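Local coordinates for protein TlmII (Streptoalloteichus hindustanus, PDB 4HVM) that takes part in tallysomycin biosynthesis as a condensation-domain protein of the nonribosomal peptide synthetase type and probably binds phosphopantetheine, at residues H192-R197 with V329-P334; L333-V338 with A355-A360; D340-V343 with V347-P350. One frame throughout, in Å; residues are numbered along the deposited sequence.

Interaction 1: H192-R197 with V329-P334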
loop_
_atom_site.group_PDB
_atom_site.type_symbol
_atom_site.label_atom_id
_atom_site.label_comp_id
_atom_site.label_asym_id
_atom_site.label_seq_id
_atom_site.Cartn_x
_atom_site.Cartn_y
_atom_site.Cartn_z
ATOM N N HIS A 192 -24.213 -1.545 5.434
ATOM C CA HIS A 192 -24.513 -2.661 4.549
ATOM C C HIS A 192 -25.664 -2.299 3.622
ATOM O O HIS A 192 -25.682 -2.688 2.456
ATOM C CB HIS A 192 -24.857 -3.911 5.355
ATOM C CG HIS A 192 -24.927 -5.158 4.531
ATOM N ND1 HIS A 192 -26.083 -5.576 3.907
ATOM C CD2 HIS A 192 -23.981 -6.077 4.225
ATOM C CE1 HIS A 192 -25.846 -6.701 3.254
ATOM N NE2 HIS A 192 -24.579 -7.026 3.432
ATOM N N ARG A 193 -26.627 -1.554 4.152
ATOM C CA ARG A 193 -27.751 -1.080 3.356
ATOM C C ARG A 193 -27.293 -0.089 2.291
ATOM O O ARG A 193 -27.654 -0.211 1.121
ATOM C CB ARG A 193 -28.791 -0.409 4.252
ATOM C CG ARG A 193 -30.094 -1.172 4.389
ATOM C CD ARG A 193 -31.200 -0.247 4.872
ATOM N NE ARG A 193 -31.459 0.829 3.919
ATOM C CZ ARG A 193 -31.923 2.031 4.249
ATOM N NH1 ARG A 193 -32.176 2.322 5.517
ATOM N NH2 ARG A 193 -32.127 2.946 3.312
ATOM N N TRP A 194 -26.502 0.892 2.715
ATOM C CA TRP A 194 -26.025 1.960 1.841
ATOM C C TRP A 194 -25.319 1.410 0.605
ATOM O O TRP A 194 -25.501 1.918 -0.501
ATOM C CB TRP A 194 -25.081 2.883 2.615
ATOM C CG TRP A 194 -24.755 4.173 1.912
ATOM C CD1 TRP A 194 -25.433 5.353 2.014
ATOM C CD2 TRP A 194 -23.660 4.417 1.015
ATOM N NE1 TRP A 194 -24.835 6.313 1.235
ATOM C CE2 TRP A 194 -23.745 5.765 0.612
ATOM C CE3 TRP A 194 -22.621 3.627 0.512
ATOM C CZ2 TRP A 194 -22.832 6.341 -0.270
ATOM C CZ3 TRP A 194 -21.713 4.204 -0.365
ATOM C CH2 TRP A 194 -21.826 5.547 -0.746
ATOM N N TRP A 195 -24.522 0.365 0.798
ATOM C CA TRP A 195 -23.784 -0.240 -0.303
ATOM C C TRP A 195 -24.643 -1.205 -1.115
ATOM O O TRP A 195 -24.423 -1.377 -2.311
ATOM C CB TRP A 195 -22.527 -0.940 0.214
ATOM C CG TRP A 195 -21.406 0.006 0.500
ATOM C CD1 TRP A 195 -21.092 0.573 1.702
ATOM C CD2 TRP A 195 -20.452 0.510 -0.441
ATOM N NE1 TRP A 195 -19.998 1.394 1.567
ATOM C CE2 TRP A 195 -19.588 1.372 0.259
ATOM C CE3 TRP A 195 -20.246 0.312 -1.810
ATOM C CZ2 TRP A 195 -18.530 2.037 -0.364
ATOM C CZ3 TRP A 195 -19.198 0.971 -2.426
ATOM C CH2 TRP A 195 -18.354 1.822 -1.705
ATOM N N SER A 196 -25.619 -1.831 -0.463
ATOM C CA SER A 196 -26.532 -2.740 -1.154
ATOM C C SER A 196 -27.361 -2.005 -2.197
ATOM O O SER A 196 -27.709 -2.567 -3.235
ATOM C CB SER A 196 -27.463 -3.438 -0.161
ATOM O OG SER A 196 -26.745 -4.384 0.619
ATOM N N ARG A 197 -27.669 -0.744 -1.913
ATOM C CA ARG A 197 -28.488 0.073 -2.800
ATOM C C ARG A 197 -27.688 0.612 -3.986
ATOM O O ARG A 197 -28.246 0.868 -5.054
ATOM C CB ARG A 197 -29.125 1.223 -2.012
ATOM C CG ARG A 197 -29.925 2.204 -2.856
ATOM C CD ARG A 197 -30.427 3.388 -2.034
ATOM N NE ARG A 197 -31.751 3.158 -1.463
ATOM C CZ ARG A 197 -31.971 2.662 -0.250
ATOM N NH1 ARG A 197 -30.951 2.334 0.532
ATOM N NH2 ARG A 197 -33.215 2.491 0.181
ATOM N N VAL A 329 -16.183 7.480 2.404
ATOM C CA VAL A 329 -15.553 7.439 3.720
ATOM C C VAL A 329 -16.591 7.561 4.839
ATOM O O VAL A 329 -16.537 6.826 5.830
ATOM C CB VAL A 329 -14.476 8.537 3.862
ATOM C CG1 VAL A 329 -13.988 8.636 5.293
ATOM C CG2 VAL A 329 -13.313 8.256 2.923
ATOM N N VAL A 330 -17.534 8.487 4.672
ATOM C CA VAL A 330 -18.620 8.672 5.633
ATOM C C VAL A 330 -19.413 7.381 5.810
ATOM O O VAL A 330 -19.757 6.998 6.931
ATOM C CB VAL A 330 -19.574 9.813 5.202
ATOM C CG1 VAL A 330 -20.903 9.715 5.938
ATOM C CG2 VAL A 330 -18.931 11.162 5.446
ATOM N N HIS A 331 -19.680 6.702 4.697
ATOM C CA HIS A 331 -20.407 5.436 4.719
ATOM C C HIS A 331 -19.462 4.246 4.578
ATOM O O HIS A 331 -19.718 3.323 3.802
ATOM C CB HIS A 331 -21.458 5.408 3.609
ATOM C CG HIS A 331 -22.408 6.563 3.652
ATOM N ND1 HIS A 331 -22.173 7.746 2.983
ATOM C CD2 HIS A 331 -23.590 6.723 4.294
ATOM C CE1 HIS A 331 -23.173 8.580 3.205
ATOM N NE2 HIS A 331 -24.046 7.984 3.996
ATOM N N TYR A 332 -18.379 4.272 5.346
ATOM C CA TYR A 332 -17.335 3.259 5.247
ATOM C C TYR A 332 -17.837 1.842 5.502
ATOM O O TYR A 332 -18.608 1.591 6.429
ATOM C CB TYR A 332 -16.173 3.584 6.190
ATOM C CG TYR A 332 -15.153 2.473 6.321
ATOM C CD1 TYR A 332 -14.264 2.194 5.289
ATOM C CD2 TYR A 332 -15.073 1.708 7.478
ATOM C CE1 TYR A 332 -13.329 1.181 5.402
ATOM C CE2 TYR A 332 -14.140 0.692 7.602
ATOM C CZ TYR A 332 -13.272 0.435 6.559
ATOM O OH TYR A 332 -12.341 -0.570 6.666
ATOM N N LEU A 333 -17.397 0.929 4.644
ATOM C CA LEU A 333 -17.614 -0.500 4.816
ATOM C C LEU A 333 -16.354 -1.186 4.303
ATOM O O LEU A 333 -15.911 -0.903 3.186
ATOM C CB LEU A 333 -18.837 -0.961 4.021
ATOM C CG LEU A 333 -19.249 -2.428 4.163
ATOM C CD1 LEU A 333 -19.859 -2.695 5.533
ATOM C CD2 LEU A 333 -20.211 -2.831 3.056
ATOM N N PRO A 334 -15.759 -2.066 5.125
ATOM C CA PRO A 334 -14.501 -2.744 4.795
ATOM C C PRO A 334 -14.504 -3.330 3.384
ATOM O O PRO A 334 -15.502 -3.919 2.960
ATOM C CB PRO A 334 -14.426 -3.855 5.842
ATOM C CG PRO A 334 -15.158 -3.302 7.015
ATOM C CD PRO A 334 -16.288 -2.493 6.433
#
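His331 meets Trp194 just where helix 314-330 has given up its helical backbone angles. Its imidazole lies flat over one face of the indole, with the five-membered ring centroids 3.5 Å apart and the planes inclined by 8°. The methylene joins in as a CH-pi donor: His331 CB sits 3.7 Å from the centroid of the six-membered ring of Trp194, so one residue covers both halves of the indole. Histidine suits the place because it pairs a flat stacking face with a polar edge; ND1 bonds to the backbone oxygen of Asp327, which fixes how the ring is turned, while CG1 of Val330 lies against its opposite face. The backbone of His331 is used as well, since Trp195 NE1 donates to His331 O at 3.0 Å, with an N-H...O angle of 150°. That bond satisfies the indole N-H of a buried tryptophan. Farther on, Leu333 CB packs 3.6 Å from Trp195 CD1. With CG swung away from the backbone N (chi1 -176°), Leu333 also brings its CD2 alongside the pyrrole part, 3.8 Å from Trp195 CD1. Neighbouring tryptophans thus divide the work, Trp194 stacking toward the surface and Trp195 reaching inward to Val301 of strand 297-305. The contact belongs to the helical layer beside the six-stranded sheet in the two-lobed condensation-domain fold, where the turn between two consecutive helices docks on helix 185-198.

Interaction 2: L333-V338 with A355-A360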
loop_
_atom_site.group_PDB
_atom_site.type_symbol
_atom_site.label_atom_id
_atom_site.label_comp_id
_atom_site.label_asym_id
_atom_site.label_seq_id
_atom_site.Cartn_x
_atom_site.Cartn_y
_atom_site.Cartn_z
ATOM N N LEU A 333 -17.397 0.929 4.644
ATOM C CA LEU A 333 -17.614 -0.500 4.816
ATOM C C LEU A 333 -16.354 -1.186 4.303
ATOM O O LEU A 333 -15.911 -0.903 3.186
ATOM C CB LEU A 333 -18.837 -0.961 4.021
ATOM C CG LEU A 333 -19.249 -2.428 4.163
ATOM C CD1 LEU A 333 -19.859 -2.695 5.533
ATOM C CD2 LEU A 333 -20.211 -2.831 3.056
ATOM N N PRO A 334 -15.759 -2.066 5.125
ATOM C CA PRO A 334 -14.501 -2.744 4.795
ATOM C C PRO A 334 -14.504 -3.330 3.384
ATOM O O PRO A 334 -15.502 -3.919 2.960
ATOM C CB PRO A 334 -14.426 -3.855 5.842
ATOM C CG PRO A 334 -15.158 -3.302 7.015
ATOM C CD PRO A 334 -16.288 -2.493 6.433
ATOM N N TYR A 335 -13.393 -3.152 2.672
ATOM C CA TYR A 335 -13.294 -3.542 1.269
ATOM C C TYR A 335 -13.663 -4.999 1.031
ATOM O O TYR A 335 -14.292 -5.324 0.026
ATOM C CB TYR A 335 -11.890 -3.266 0.733
ATOM C CG TYR A 335 -11.734 -3.531 -0.747
ATOM C CD1 TYR A 335 -12.146 -2.595 -1.682
ATOM C CD2 TYR A 335 -11.168 -4.713 -1.207
ATOM C CE1 TYR A 335 -12.003 -2.829 -3.033
ATOM C CE2 TYR A 335 -11.022 -4.958 -2.559
ATOM C CZ TYR A 335 -11.440 -4.012 -3.467
ATOM O OH TYR A 335 -11.298 -4.250 -4.815
ATOM N N HIS A 336 -13.275 -5.869 1.956
ATOM C CA HIS A 336 -13.602 -7.283 1.839
ATOM C C HIS A 336 -15.098 -7.513 2.019
ATOM O O HIS A 336 -15.676 -8.397 1.388
ATOM C CB HIS A 336 -12.795 -8.119 2.836
ATOM C CG HIS A 336 -13.068 -7.790 4.270
ATOM N ND1 HIS A 336 -14.076 -8.393 4.992
ATOM C CD2 HIS A 336 -12.458 -6.932 5.121
ATOM C CE1 HIS A 336 -14.080 -7.916 6.223
ATOM N NE2 HIS A 336 -13.109 -7.027 6.328
ATOM N N ASP A 337 -15.723 -6.704 2.870
ATOM C CA ASP A 337 -17.162 -6.788 3.088
ATOM C C ASP A 337 -17.918 -6.259 1.875
ATOM O O ASP A 337 -19.007 -6.735 1.558
ATOM C CB ASP A 337 -17.571 -6.023 4.346
ATOM C CG ASP A 337 -17.227 -6.772 5.620
ATOM O OD1 ASP A 337 -17.415 -8.009 5.653
ATOM O OD2 ASP A 337 -16.775 -6.123 6.589
ATOM N N VAL A 338 -17.331 -5.274 1.200
ATOM C CA VAL A 338 -17.904 -4.740 -0.031
ATOM C C VAL A 338 -17.811 -5.773 -1.149
ATOM O O VAL A 338 -18.775 -5.993 -1.882
ATOM C CB VAL A 338 -17.205 -3.434 -0.464
ATOM C CG1 VAL A 338 -17.617 -3.046 -1.874
ATOM C CG2 VAL A 338 -17.531 -2.315 0.508
ATOM N N ALA A 355 -13.766 -5.416 -11.202
ATOM C CA ALA A 355 -14.116 -5.078 -12.580
ATOM C C ALA A 355 -14.924 -3.787 -12.684
ATOM O O ALA A 355 -14.851 -3.081 -13.690
ATOM C CB ALA A 355 -14.871 -6.224 -13.226
ATOM N N ARG A 356 -15.690 -3.483 -11.640
ATOM C CA ARG A 356 -16.564 -2.312 -11.642
ATOM C C ARG A 356 -15.893 -1.097 -11.007
ATOM O O ARG A 356 -16.463 -0.007 -10.975
ATOM C CB ARG A 356 -17.880 -2.625 -10.930
ATOM C CG ARG A 356 -18.613 -3.835 -11.494
ATOM C CD ARG A 356 -19.215 -3.566 -12.868
ATOM N NE ARG A 356 -20.603 -3.121 -12.764
ATOM C CZ ARG A 356 -21.659 -3.930 -12.784
ATOM N NH1 ARG A 356 -21.502 -5.241 -12.921
ATOM N NH2 ARG A 356 -22.880 -3.425 -12.673
ATOM N N TRP A 357 -14.686 -1.299 -10.488
ATOM C CA TRP A 357 -13.846 -0.197 -10.024
ATOM C C TRP A 357 -12.389 -0.476 -10.382
ATOM O O TRP A 357 -11.519 -0.527 -9.516
ATOM C CB TRP A 357 -14.017 0.054 -8.517
ATOM C CG TRP A 357 -13.931 -1.169 -7.639
ATOM C CD1 TRP A 357 -12.795 -1.791 -7.206
ATOM C CD2 TRP A 357 -15.025 -1.895 -7.065
ATOM N NE1 TRP A 357 -13.114 -2.866 -6.414
ATOM C CE2 TRP A 357 -14.477 -2.951 -6.311
ATOM C CE3 TRP A 357 -16.415 -1.759 -7.122
ATOM C CZ2 TRP A 357 -15.271 -3.866 -5.619
ATOM C CZ3 TRP A 357 -17.201 -2.667 -6.434
ATOM C CH2 TRP A 357 -16.627 -3.706 -5.694
ATOM N N ASP A 358 -12.141 -0.636 -11.680
ATOM C CA ASP A 358 -10.864 -1.142 -12.184
ATOM C C ASP A 358 -9.747 -0.102 -12.295
ATOM O O ASP A 358 -8.790 -0.290 -13.047
ATOM C CB ASP A 358 -11.066 -1.834 -13.536
ATOM C CG ASP A 358 -11.626 -0.897 -14.585
ATOM O OD1 ASP A 358 -12.126 0.180 -14.198
ATOM O OD2 ASP A 358 -11.572 -1.232 -15.788
ATOM N N VAL A 359 -9.866 0.987 -11.547
ATOM C CA VAL A 359 -8.790 1.966 -11.470
ATOM C C VAL A 359 -8.314 2.097 -10.031
ATOM O O VAL A 359 -9.081 2.479 -9.146
ATOM C CB VAL A 359 -9.233 3.346 -11.985
ATOM C CG1 VAL A 359 -8.092 4.341 -11.864
ATOM C CG2 VAL A 359 -9.714 3.245 -13.425
ATOM N N ALA A 360 -7.047 1.773 -9.796
ATOM C CA ALA A 360 -6.491 1.819 -8.450
ATOM C C ALA A 360 -5.432 2.902 -8.316
ATOM O O ALA A 360 -4.483 2.953 -9.095
ATOM C CB ALA A 360 -5.915 0.465 -8.066
#
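Tyr335 and Trp357 meet through their polar edges in a single hydrogen bond. Trp357 NE1 donates to Tyr335 OH at 2.8 Å; the N-H...O angle is 163°, and the hydroxyl lies in the plane of the indole, where the N-H points. A phenol at the end of a long side chain fits this role: CG of Tyr335 stands opposite the backbone N across the CA-CB bond (chi1 -175°), and the ring then spans much of the gap between backbones whose nearest CA atoms, those of Val338 and Trp357, are 11.7 Å apart. At the start of helix 335-344 the backbone N of Tyr335 bonds to the carboxylate of Asp298.

Apolar contacts support the bond. The rings, with planes 73° apart, approach obliquely, bringing Tyr335 CE1 4.1 Å from Trp357 CE2. One turn along the helix, Val338 CG1 lies 4.0 Å from Trp357 CH2, so the pyrrole end of the indole meets the tyrosine and the benzo end the valine. Val301 of strand 297-305 packs against both aromatic residues, and Leu202 against Trp357.

Trp357, just before strand 359-361, thereby links the six-stranded sheet to the first turn of that helix. All three touching residues are buried, so the indole N-H, costly to bury alone, finds its acceptor inside the protein; the nearly straight bond adds direction to the packing and helps to fix how the two rings are inclined.

Interaction 3: D340-V343 with V347-P350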
loop_
_atom_site.group_PDB
_atom_site.type_symbol
_atom_site.label_atom_id
_atom_site.label_comp_id
_atom_site.label_asym_id
_atom_site.label_seq_id
_atom_site.Cartn_x
_atom_site.Cartn_y
_atom_site.Cartn_z
ATOM N N ASP A 340 -17.491 -9.109 -0.885
ATOM C CA ASP A 340 -18.425 -10.185 -0.574
ATOM C C ASP A 340 -19.845 -9.796 -0.968
ATOM O O ASP A 340 -20.587 -10.600 -1.531
ATOM C CB ASP A 340 -18.380 -10.523 0.919
ATOM C CG ASP A 340 -17.056 -11.138 1.345
ATOM O OD1 ASP A 340 -16.378 -11.745 0.486
ATOM O OD2 ASP A 340 -16.695 -11.021 2.537
ATOM N N LEU A 341 -20.213 -8.554 -0.668
ATOM C CA LEU A 341 -21.554 -8.058 -0.958
ATOM C C LEU A 341 -21.809 -7.974 -2.459
ATOM O O LEU A 341 -22.866 -8.382 -2.941
ATOM C CB LEU A 341 -21.771 -6.691 -0.309
ATOM C CG LEU A 341 -23.151 -6.064 -0.491
ATOM C CD1 LEU A 341 -24.246 -7.009 -0.014
ATOM C CD2 LEU A 341 -23.224 -4.741 0.252
ATOM N N ALA A 342 -20.835 -7.445 -3.193
ATOM C CA ALA A 342 -20.960 -7.321 -4.641
ATOM C C ALA A 342 -21.071 -8.681 -5.322
ATOM O O ALA A 342 -21.652 -8.800 -6.402
ATOM C CB ALA A 342 -19.789 -6.547 -5.206
ATOM N N VAL A 343 -20.509 -9.703 -4.686
ATOM C CA VAL A 343 -20.573 -11.057 -5.216
ATOM C C VAL A 343 -21.967 -11.649 -5.039
ATOM O O VAL A 343 -22.516 -12.244 -5.966
ATOM C CB VAL A 343 -19.531 -11.975 -4.546
ATOM C CG1 VAL A 343 -19.854 -13.436 -4.808
ATOM C CG2 VAL A 343 -18.134 -11.633 -5.041
ATOM N N VAL A 347 -23.049 -8.709 -8.871
ATOM C CA VAL A 347 -22.448 -7.584 -9.575
ATOM C C VAL A 347 -21.102 -7.984 -10.177
ATOM O O VAL A 347 -20.786 -7.618 -11.309
ATOM C CB VAL A 347 -22.278 -6.368 -8.646
ATOM C CG1 VAL A 347 -21.574 -5.235 -9.371
ATOM C CG2 VAL A 347 -23.632 -5.911 -8.125
ATOM N N VAL A 348 -20.317 -8.743 -9.420
ATOM C CA VAL A 348 -19.022 -9.220 -9.895
ATOM C C VAL A 348 -18.854 -10.715 -9.651
ATOM O O VAL A 348 -19.509 -11.290 -8.781
ATOM C CB VAL A 348 -17.857 -8.474 -9.220
ATOM C CG1 VAL A 348 -17.844 -7.015 -9.639
ATOM C CG2 VAL A 348 -17.944 -8.608 -7.705
ATOM N N THR A 349 -17.969 -11.336 -10.425
ATOM C CA THR A 349 -17.674 -12.756 -10.278
ATOM C C THR A 349 -16.189 -12.947 -9.990
ATOM O O THR A 349 -15.344 -12.400 -10.700
ATOM C CB THR A 349 -18.021 -13.535 -11.558
ATOM O OG1 THR A 349 -16.991 -13.335 -12.535
ATOM C CG2 THR A 349 -19.361 -13.078 -12.127
ATOM N N PRO A 350 -15.865 -13.724 -8.945
ATOM C CA PRO A 350 -14.470 -14.007 -8.592
ATOM C C PRO A 350 -13.732 -14.674 -9.746
ATOM O O PRO A 350 -14.330 -15.472 -10.471
ATOM C CB PRO A 350 -14.600 -14.975 -7.414
ATOM C CG PRO A 350 -15.933 -14.680 -6.826
ATOM C CD PRO A 350 -16.811 -14.322 -7.987
#
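Ala342 CB and Val348 CG2 form the apolar centre, 3.7 Å apart, where the chain leaving helix 335-344 folds back on the last turn of that helix. Alanine suits the site because its lone methyl lets the returning backbone come close: the CA atoms of Ala342 and Val347 are among the nearest pairs across the contact. Val348 supplies the other half through its torsion, since a chi1 of -66° places CG2 between the backbone N and the carbonyl carbon and so directs this methyl at the helix. The same CG2 is 4.0 Å from Val343 CG2, and the branched valine therefore bridges two successive helical residues. Its neighbour Val347 adds a looser contact, with CB 4.2 Å from Ala342 CB. Around this patch, Leu199 packs on Ala342 and the side chain of Arg356 lies against Val347 and Val348.

Toward the surface, Val343 CG2 also touches the ring of Pro350, whose CG is 4.2 Å away. Proline, with no N-H to satisfy, fits well in this extended, exposed stretch.

The polar edge is backbone alone. Ala342 O accepts from Val347 N at 2.8 Å; the donor stands almost straight out from the carbonyl, although the N-H itself is bent, at 138°. Val348 N, 3.3 Å from Ala342 O, adds a weak second bond. One carbonyl near the end of the helix is thus gripped by two successive amides of the following loop. The link from Val347 N back five residues to Ala342 O, paired with an apolar contact between those same residues, is consistent with a Schellman motif, the classic C-terminal cap of an alpha-helix.

Helix 335-344 relates all three contacts: interaction 1 stops at the turn leading into it, while interactions 2 and 3 use its first and last turns. Interaction 2 is wholly buried and ties the helix to the sheet; interactions 1 and 3, farther from the centre of the chain, are only partly buried. Their chemistry differs accordingly: ring stacking plus an indole-to-carbonyl bond on helix 185-198 in interaction 1, an indole-to-hydroxyl bond in interaction 2, and aliphatic packing with backbone capping in interaction 3. Leu341, from interaction 3's helical segment, packs on His192, Trp195 and Ser196 of interaction 1, Val338 meets Trp195, and Trp357 meets Ala342, so each contact touches the other two.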